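Local atomic coordinates of glyoxalase family protein (Bacillus cereus, PDB entry 1ZSW), a protein that binds a zinc ion and belongs to the glyoxalase (vicinal oxygen chelate) superfamily, so it is probably a metal-dependent enzyme, although its reaction is not known. Residues 262-266 with 267-271; 192-195 with 196-200; 115-118 with 119-123; 172-175 with 176-179. One frame throughout, in Å; residues are numbered along the deposited sequence.

From the N terminus the contacts come in the order 3, 4, 2, 1. All four are local, each within one continuous run of residues, so none closes a long loop, none crosses another and none encloses another. Contact 3 lies along helix 112-124, and contact 4 is a turn in the loop from strand 150-155 to strand 180-188. These two touch, joining helix to loop. Contact 2 lies along helix 191-201. Contact 1 ends helix 254-266 and touches contact 2, where Phe269 CZ is 3.8 Å from Thr197 OG1. The two pairs lie far apart: the centres of contacts 1 and 3 are about 44 Å from each other.

Contact 1. Residues 262-266 with 267-271; sequences EQVKQ and RGFHS
Val264 and Phe269 meet at the exit of helix 254-266, where methyl CG1 of Val264 lies 3.6 Å from CB of Phe269 and the two side chains cross at about a right angle. Backbone bonds bring them together: Gly268 N binds Lys265 O at 3.0 Å, and Phe269 N makes a weak bond of 3.3 Å to Val264 O. Gly268 has the positive phi of 90° that turns the chain back over the last helical turn. A water bridges the turn, donating to both Lys265 O and Phe269 O. On the flank, Gln263 O accepts Arg267 N at 3.3 Å and, weakly, Arg267 NH1 at 3.0 Å. The second of these is possible because the arginine chain bends at chi2 (-62°), bringing its guanidinium back along the helix. Within the same last turns, Gln266 NE2 donates to Glu262 OE2 at 2.7 Å, approaching from above the carboxylate plane. Farther out, the Phe269 side chain packs on Ile201 of helix 191-201, while Val264 touches Phe202 and Phe285. The positive phi of the glycine and the two backbone bonds into the last turn define a Schellman motif, with an apolar contact across it, ending helix 254-266.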
# COMPACT_ATOMS: atom_id res chain seq x y z
N GLU A 262 -12.41 -7.65 16.51
CA GLU A 262 -12.37 -8.19 17.87
C GLU A 262 -10.96 -8.36 18.43
O GLU A 262 -10.67 -7.97 19.56
CB GLU A 262 -13.12 -9.51 17.90
CG GLU A 262 -13.17 -10.14 19.26
CD GLU A 262 -14.17 -9.48 20.21
OE1 GLU A 262 -14.82 -8.47 19.82
OE2 GLU A 262 -14.29 -10.02 21.35
N GLN A 263 -10.04 -8.93 17.65
CA GLN A 263 -8.66 -9.06 18.11
C GLN A 263 -7.97 -7.75 18.46
O GLN A 263 -7.24 -7.65 19.46
CB GLN A 263 -7.83 -9.84 17.08
CG GLN A 263 -8.40 -11.22 16.77
CD GLN A 263 -8.53 -12.08 18.03
OE1 GLN A 263 -9.61 -12.57 18.37
NE2 GLN A 263 -7.43 -12.27 18.72
N VAL A 264 -8.19 -6.74 17.63
CA VAL A 264 -7.62 -5.42 17.82
C VAL A 264 -8.14 -4.78 19.10
O VAL A 264 -7.36 -4.26 19.89
CB VAL A 264 -7.93 -4.57 16.58
CG1 VAL A 264 -7.71 -3.10 16.83
CG2 VAL A 264 -7.07 -5.13 15.41
N LYS A 265 -9.43 -4.90 19.33
CA LYS A 265 -10.06 -4.36 20.54
C LYS A 265 -9.52 -5.03 21.80
O LYS A 265 -9.27 -4.38 22.82
CB LYS A 265 -11.58 -4.56 20.46
CG LYS A 265 -12.31 -3.59 19.56
CD LYS A 265 -13.81 -3.63 19.84
CE LYS A 265 -14.53 -2.63 18.98
NZ LYS A 265 -16.02 -2.77 19.02
N GLN A 266 -9.34 -6.35 21.74
CA GLN A 266 -8.83 -7.10 22.90
C GLN A 266 -7.44 -6.67 23.29
O GLN A 266 -7.07 -6.79 24.45
CB GLN A 266 -8.86 -8.62 22.68
CG GLN A 266 -10.24 -9.21 22.39
CD GLN A 266 -11.27 -9.07 23.53
OE1 GLN A 266 -10.97 -8.56 24.62
NE2 GLN A 266 -12.50 -9.53 23.25
N ARG A 267 -6.66 -6.17 22.34
CA ARG A 267 -5.30 -5.72 22.64
C ARG A 267 -5.26 -4.21 23.00
O ARG A 267 -4.19 -3.63 23.23
CB ARG A 267 -4.34 -6.06 21.48
CG ARG A 267 -4.49 -7.48 20.85
CD ARG A 267 -4.23 -8.61 21.80
NE ARG A 267 -3.85 -9.86 21.14
CZ ARG A 267 -4.68 -10.63 20.42
NH1 ARG A 267 -5.94 -10.28 20.21
NH2 ARG A 267 -4.22 -11.77 19.90
N GLY A 268 -6.43 -3.59 23.08
CA GLY A 268 -6.56 -2.25 23.69
C GLY A 268 -6.38 -1.16 22.67
O GLY A 268 -6.39 0.05 22.99
N PHE A 269 -6.23 -1.56 21.42
CA PHE A 269 -6.25 -0.57 20.36
C PHE A 269 -7.69 -0.11 20.12
O PHE A 269 -8.67 -0.85 20.36
CB PHE A 269 -5.63 -1.12 19.07
CG PHE A 269 -4.17 -1.49 19.21
CD1 PHE A 269 -3.69 -2.69 18.72
CD2 PHE A 269 -3.29 -0.62 19.84
CE1 PHE A 269 -2.34 -3.02 18.85
CE2 PHE A 269 -1.94 -0.96 19.99
CZ PHE A 269 -1.48 -2.17 19.47
N HIS A 270 -7.81 1.08 19.57
CA HIS A 270 -9.10 1.70 19.36
C HIS A 270 -9.43 1.65 17.87
O HIS A 270 -8.75 2.29 17.07
CB HIS A 270 -9.04 3.13 19.89
CG HIS A 270 -9.17 3.22 21.38
ND1 HIS A 270 -8.32 2.55 22.24
CD2 HIS A 270 -10.05 3.89 22.16
CE1 HIS A 270 -8.68 2.81 23.49
NE2 HIS A 270 -9.72 3.62 23.46
N SER A 271 -10.45 0.87 17.53
CA SER A 271 -10.81 0.62 16.14
C SER A 271 -11.71 1.76 15.68
O SER A 271 -12.50 2.27 16.47
CB SER A 271 -11.59 -0.67 16.06
OG SER A 271 -12.27 -0.76 14.82
O HOH W 1 -9.92 -1.69 22.73

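Contact 2. Residues 192-195 with 196-200; sequences DKMA and STLTE
The flat group that carries the contact between Ala195 and Thr199 is the Ala195 peptide carbonyl. Thr199 N lies nearly in line with that C=O, binding Ala195 O at 2.9 Å, while the threonine hydroxyl OG1 comes to 3.0 Å from the same oxygen. The torsion chi1 of 60° sets OG1 between the backbone N and the carbonyl carbon of its own residue, turned back toward the preceding turn. The arrangement is an alpha-helix, residues 191-201 of a glyoxalase-type module, and the bonds from Ser196 N to Asp192 O (3.0 Å) and from Leu198 N to Met194 O (3.1 Å) continue its i to i+4 pattern; the backbone widens to a pi-type turn at 197-200. On the buried side Met194 SD lies 4.2 Å from Leu198 CG. These two side chains reach strand 227-231 at Val229 and Ile227 respectively, and Ala195, Leu198 and Thr199 all touch Phe216 of strand 213-217. Asp192, at the exposed start, has a salt-bridge partner in Arg190. Near Thr197 the Lys193 carbonyl does double duty: it accepts Thr197 N, and a water donates to it weakly while lying 2.7 Å from Thr197 OG1.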
# COMPACT_ATOMS: atom_id res chain seq x y z
N ASP A 192 10.22 -3.51 19.41
CA ASP A 192 9.62 -4.65 20.13
C ASP A 192 8.10 -4.63 20.14
O ASP A 192 7.45 -5.66 19.99
CB ASP A 192 10.18 -4.74 21.58
CG ASP A 192 9.95 -3.46 22.40
OD1 ASP A 192 9.86 -2.35 21.83
OD2 ASP A 192 9.90 -3.57 23.65
N LYS A 193 7.55 -3.44 20.30
CA LYS A 193 6.10 -3.29 20.36
C LYS A 193 5.50 -3.57 18.99
O LYS A 193 4.46 -4.23 18.90
CB LYS A 193 5.73 -1.89 20.88
CG LYS A 193 6.21 -1.63 22.33
CD LYS A 193 5.42 -0.48 22.95
CE LYS A 193 5.15 -0.72 24.45
NZ LYS A 193 4.08 -1.75 24.69
N MET A 194 6.15 -3.10 17.93
CA MET A 194 5.65 -3.36 16.58
C MET A 194 5.72 -4.85 16.24
O MET A 194 4.77 -5.43 15.71
CB MET A 194 6.39 -2.51 15.53
CG MET A 194 5.96 -2.79 14.07
SD MET A 194 4.20 -2.45 13.75
CE MET A 194 4.29 -0.71 13.75
N ALA A 195 6.86 -5.46 16.59
CA ALA A 195 7.03 -6.90 16.39
C ALA A 195 5.95 -7.70 17.08
O ALA A 195 5.42 -8.63 16.47
CB ALA A 195 8.43 -7.34 16.89
N SER A 196 5.63 -7.36 18.34
CA SER A 196 4.59 -8.05 19.09
C SER A 196 3.23 -7.93 18.40
O SER A 196 2.49 -8.89 18.28
CB SER A 196 4.51 -7.47 20.51
OG SER A 196 3.46 -8.09 21.25
N THR A 197 2.90 -6.74 17.90
CA THR A 197 1.66 -6.58 17.16
C THR A 197 1.54 -7.53 15.96
O THR A 197 0.52 -8.24 15.76
CB THR A 197 1.47 -5.08 16.72
OG1 THR A 197 1.30 -4.29 17.90
CG2 THR A 197 0.24 -4.92 15.80
N LEU A 198 2.60 -7.54 15.15
CA LEU A 198 2.62 -8.31 13.93
C LEU A 198 2.61 -9.80 14.22
O LEU A 198 1.86 -10.50 13.58
CB LEU A 198 3.83 -7.94 13.06
CG LEU A 198 3.86 -6.49 12.57
CD1 LEU A 198 5.08 -6.29 11.70
CD2 LEU A 198 2.62 -6.16 11.74
N THR A 199 3.41 -10.25 15.19
CA THR A 199 3.48 -11.70 15.39
C THR A 199 2.42 -12.23 16.31
O THR A 199 1.86 -13.29 16.03
CB THR A 199 4.87 -12.14 15.94
OG1 THR A 199 5.10 -11.48 17.20
CG2 THR A 199 5.95 -11.79 14.96
N GLU A 200 2.15 -11.53 17.41
CA GLU A 200 1.20 -12.03 18.41
C GLU A 200 -0.25 -11.82 18.05
O GLU A 200 -1.10 -12.68 18.37
CB GLU A 200 1.48 -11.44 19.78
CG GLU A 200 2.90 -11.68 20.24
CD GLU A 200 3.21 -11.01 21.55
OE1 GLU A 200 2.26 -10.55 22.22
OE2 GLU A 200 4.41 -10.91 21.91
O HOH W 2 2.57 -1.90 18.37

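Contact 3. Residues 115-118 with 119-123; sequences LHYW and KERFE
Tyr117 and Arg121 run side by side on helix 112-124, with Arg121 CD 3.5 Å from Tyr117 OH and the ring and guanidinium planes only 8° apart. Arg121 CG stands anti to its backbone N (chi1 -170°), and the chain stays extended from CG to NE, which carries the guanidinium past the tyrosine ring. There NE donates to Val51 O and NH1 to Asn50 O, main-chain carbonyls at the end of helix 41-51, and the indole N-H of Trp118 is likewise taken up, by His176 O. Arg121 CD touches Trp118 as well as Tyr117, lying 3.6 Å from Trp118 CZ3, and the guanidinium stands nearly perpendicular to the indole, one face of which is met by Tyr117 CE1. Phe122 approaches the indole obliquely, Phe122 CE2 to Trp118 CE3 at 3.7 Å, with the planes at 45°. One face of the Phe122 ring lies under Trp118 O, which is 3.2 Å from Phe122 CG and is itself satisfied by Phe122 N at 2.8 Å. Further main-chain donors are met in the usual helical way, as in Lys119 N to Leu115 O at 2.9 Å. Lys119 NZ forms a salt bridge with Glu131 and a long one with Glu123. Helix 112-124 rests on the curved sheet of a glyoxalase-family module, away from the zinc site: Leu115 and Trp118 reach Val109 of strand 101-109, and Leu115, Trp118 and Phe122 all pack on Leu141 of strand 138-144 and Leu153 of strand 150-155.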
# COMPACT_ATOMS: atom_id res chain seq x y z
N LEU A 115 15.30 -4.61 -13.46
CA LEU A 115 16.04 -3.53 -12.80
C LEU A 115 16.89 -2.68 -13.75
O LEU A 115 16.97 -1.46 -13.61
CB LEU A 115 16.91 -4.06 -11.64
CG LEU A 115 16.19 -4.71 -10.47
CD1 LEU A 115 17.21 -5.18 -9.42
CD2 LEU A 115 15.17 -3.72 -9.82
N HIS A 116 17.49 -3.32 -14.74
CA HIS A 116 18.29 -2.59 -15.72
C HIS A 116 17.42 -1.74 -16.62
O HIS A 116 17.76 -0.59 -16.90
CB HIS A 116 19.18 -3.56 -16.52
CG HIS A 116 20.27 -4.18 -15.69
ND1 HIS A 116 21.42 -3.50 -15.36
CD2 HIS A 116 20.36 -5.39 -15.10
CE1 HIS A 116 22.18 -4.27 -14.60
NE2 HIS A 116 21.56 -5.42 -14.44
N TYR A 117 16.27 -2.30 -17.02
CA TYR A 117 15.27 -1.54 -17.75
C TYR A 117 14.86 -0.27 -16.98
O TYR A 117 14.83 0.85 -17.50
CB TYR A 117 14.03 -2.41 -18.05
CG TYR A 117 12.90 -1.58 -18.57
CD1 TYR A 117 11.99 -0.98 -17.70
CD2 TYR A 117 12.74 -1.36 -19.94
CE1 TYR A 117 10.97 -0.17 -18.17
CE2 TYR A 117 11.72 -0.57 -20.43
CZ TYR A 117 10.82 0.02 -19.54
OH TYR A 117 9.84 0.83 -20.02
N TRP A 118 14.55 -0.46 -15.69
CA TRP A 118 14.16 0.65 -14.83
C TRP A 118 15.22 1.70 -14.57
O TRP A 118 14.93 2.90 -14.57
CB TRP A 118 13.55 0.09 -13.53
CG TRP A 118 12.11 -0.38 -13.82
CD1 TRP A 118 11.65 -1.65 -13.85
CD2 TRP A 118 11.01 0.47 -14.07
NE1 TRP A 118 10.29 -1.65 -14.19
CE2 TRP A 118 9.89 -0.35 -14.31
CE3 TRP A 118 10.87 1.86 -14.18
CZ2 TRP A 118 8.61 0.18 -14.62
CZ3 TRP A 118 9.59 2.41 -14.46
CH2 TRP A 118 8.50 1.54 -14.71
N LYS A 119 16.46 1.26 -14.38
CA LYS A 119 17.56 2.20 -14.24
C LYS A 119 17.64 3.12 -15.46
O LYS A 119 17.72 4.33 -15.31
CB LYS A 119 18.90 1.46 -14.01
CG LYS A 119 20.03 2.41 -13.63
CD LYS A 119 20.96 1.79 -12.61
CE LYS A 119 21.70 2.88 -11.83
NZ LYS A 119 22.50 3.76 -12.73
N GLU A 120 17.60 2.55 -16.67
CA GLU A 120 17.63 3.42 -17.87
C GLU A 120 16.43 4.35 -17.94
O GLU A 120 16.57 5.54 -18.24
CB GLU A 120 17.81 2.61 -19.16
CG GLU A 120 17.55 3.42 -20.46
CD GLU A 120 18.46 4.63 -20.65
OE1 GLU A 120 19.66 4.57 -20.30
OE2 GLU A 120 17.96 5.65 -21.18
N ARG A 121 15.25 3.82 -17.63
CA ARG A 121 14.04 4.65 -17.66
C ARG A 121 14.09 5.82 -16.67
O ARG A 121 13.66 6.92 -16.97
CB ARG A 121 12.81 3.76 -17.39
CG ARG A 121 11.48 4.49 -17.64
CD ARG A 121 10.33 3.48 -17.77
NE ARG A 121 9.07 4.20 -18.04
CZ ARG A 121 8.66 4.56 -19.25
NH1 ARG A 121 7.51 5.21 -19.39
NH2 ARG A 121 9.41 4.27 -20.32
N PHE A 122 14.61 5.56 -15.47
CA PHE A 122 14.77 6.58 -14.47
C PHE A 122 15.77 7.66 -14.93
O PHE A 122 15.57 8.85 -14.65
CB PHE A 122 15.22 5.96 -13.13
CG PHE A 122 14.13 5.18 -12.41
CD1 PHE A 122 14.46 4.25 -11.43
CD2 PHE A 122 12.78 5.39 -12.69
CE1 PHE A 122 13.48 3.51 -10.72
CE2 PHE A 122 11.78 4.67 -12.01
CZ PHE A 122 12.13 3.74 -11.02
N GLU A 123 16.83 7.23 -15.61
CA GLU A 123 17.80 8.18 -16.18
C GLU A 123 17.07 9.08 -17.17
O GLU A 123 17.11 10.31 -17.08
CB GLU A 123 18.94 7.43 -16.88
CG GLU A 123 19.89 6.67 -15.94
CD GLU A 123 20.80 5.70 -16.69
OE1 GLU A 123 20.85 5.76 -17.93
OE2 GLU A 123 21.46 4.87 -16.02

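Contact 4. Residues 172-175 with 176-179; sequences VPAK and HQIQ
Ala174 O is gripped twice, by Gln177 N at 3.2 Å and by a water at 2.8 Å that also donates to Gln177 O. The water thus closes a small ring with the backbone of the turn. Alongside, His176 N binds Pro173 O at 3.0 Å. Both main-chain bonds span three residues, and together they give a short 3-10 turn. The Gln177 side chain adds a third bond: its NE2 reaches back to Val172 O at 3.1 Å, with an N-H...O angle of 150°. Its other amide atom, OE1, accepts Trp167 N, so the amide is held at both ends and its rotation is fixed. Val172 CG1 also touches Gln177 CG at 3.8 Å, the two side chains crossing at a slant. The imidazole of His176 lies between two groups. Over one face comes Lys175 CG, 3.8 Å from the ring centroid and 7° off the normal, a CH-pi contact brought about by chi1 of 70° in the lysine, which swings CG toward the next residue. The opposite face stacks on the ring of Tyr117, His176 CD2 lying 3.6 Å from Tyr117 CG, and a hydrogen bond between His176 ND1 and Ser114 OG fixes the turn of the ring. The loop between strands 150-155 and 180-188 thereby lies against helix 112-124, with Val172 and Pro173 also packing on it, while Ile178 and Gln179 lead on alongside strand 101-109 into strand 180-188.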
# COMPACT_ATOMS: atom_id res chain seq x y z
N VAL A 172 5.16 0.68 -20.37
CA VAL A 172 6.21 -0.27 -19.98
C VAL A 172 5.92 -1.66 -20.52
O VAL A 172 4.77 -2.14 -20.47
CB VAL A 172 6.29 -0.33 -18.41
CG1 VAL A 172 7.36 -1.32 -17.92
CG2 VAL A 172 6.58 1.05 -17.87
N PRO A 173 6.97 -2.34 -21.08
CA PRO A 173 6.75 -3.70 -21.58
C PRO A 173 6.20 -4.60 -20.48
O PRO A 173 6.62 -4.48 -19.33
CB PRO A 173 8.17 -4.17 -21.93
CG PRO A 173 8.99 -3.00 -22.08
CD PRO A 173 8.34 -1.88 -21.27
N ALA A 174 5.28 -5.50 -20.82
CA ALA A 174 4.70 -6.40 -19.83
C ALA A 174 5.76 -7.04 -18.93
O ALA A 174 5.57 -7.13 -17.71
CB ALA A 174 3.88 -7.48 -20.49
N LYS A 175 6.85 -7.51 -19.53
CA LYS A 175 7.79 -8.34 -18.77
C LYS A 175 8.62 -7.56 -17.75
O LYS A 175 9.33 -8.18 -16.94
CB LYS A 175 8.72 -9.10 -19.72
CG LYS A 175 9.71 -8.21 -20.43
CD LYS A 175 10.31 -8.99 -21.59
CE LYS A 175 11.78 -8.85 -21.65
NZ LYS A 175 12.34 -9.67 -22.79
N HIS A 176 8.53 -6.22 -17.79
CA HIS A 176 9.24 -5.37 -16.82
C HIS A 176 8.30 -4.56 -15.94
O HIS A 176 8.75 -3.75 -15.14
CB HIS A 176 10.19 -4.40 -17.52
CG HIS A 176 11.24 -5.08 -18.33
ND1 HIS A 176 11.91 -6.20 -17.89
CD2 HIS A 176 11.72 -4.83 -19.58
CE1 HIS A 176 12.76 -6.61 -18.83
NE2 HIS A 176 12.67 -5.77 -19.85
N GLN A 177 7.00 -4.73 -16.13
CA GLN A 177 6.05 -3.90 -15.38
C GLN A 177 6.17 -4.21 -13.90
O GLN A 177 6.38 -5.37 -13.49
CB GLN A 177 4.60 -4.17 -15.80
CG GLN A 177 4.24 -3.40 -17.07
CD GLN A 177 2.80 -3.60 -17.50
OE1 GLN A 177 1.89 -3.76 -16.68
NE2 GLN A 177 2.58 -3.60 -18.83
N ILE A 178 5.92 -3.17 -13.14
CA ILE A 178 5.67 -3.32 -11.70
C ILE A 178 4.54 -4.32 -11.50
O ILE A 178 3.46 -4.17 -12.12
CB ILE A 178 5.35 -1.96 -11.06
CG1 ILE A 178 6.65 -1.12 -10.98
CG2 ILE A 178 4.82 -2.17 -9.64
CD1 ILE A 178 6.42 0.34 -10.90
N GLN A 179 4.75 -5.32 -10.65
CA GLN A 179 3.74 -6.36 -10.42
C GLN A 179 2.73 -5.97 -9.36
O GLN A 179 1.51 -6.12 -9.55
CB GLN A 179 4.37 -7.70 -10.09
CG GLN A 179 5.32 -8.16 -11.20
CD GLN A 179 6.20 -9.23 -10.71
OE1 GLN A 179 7.33 -8.97 -10.30
NE2 GLN A 179 5.69 -10.44 -10.68
O HOH W 3 5.48 -7.58 -14.97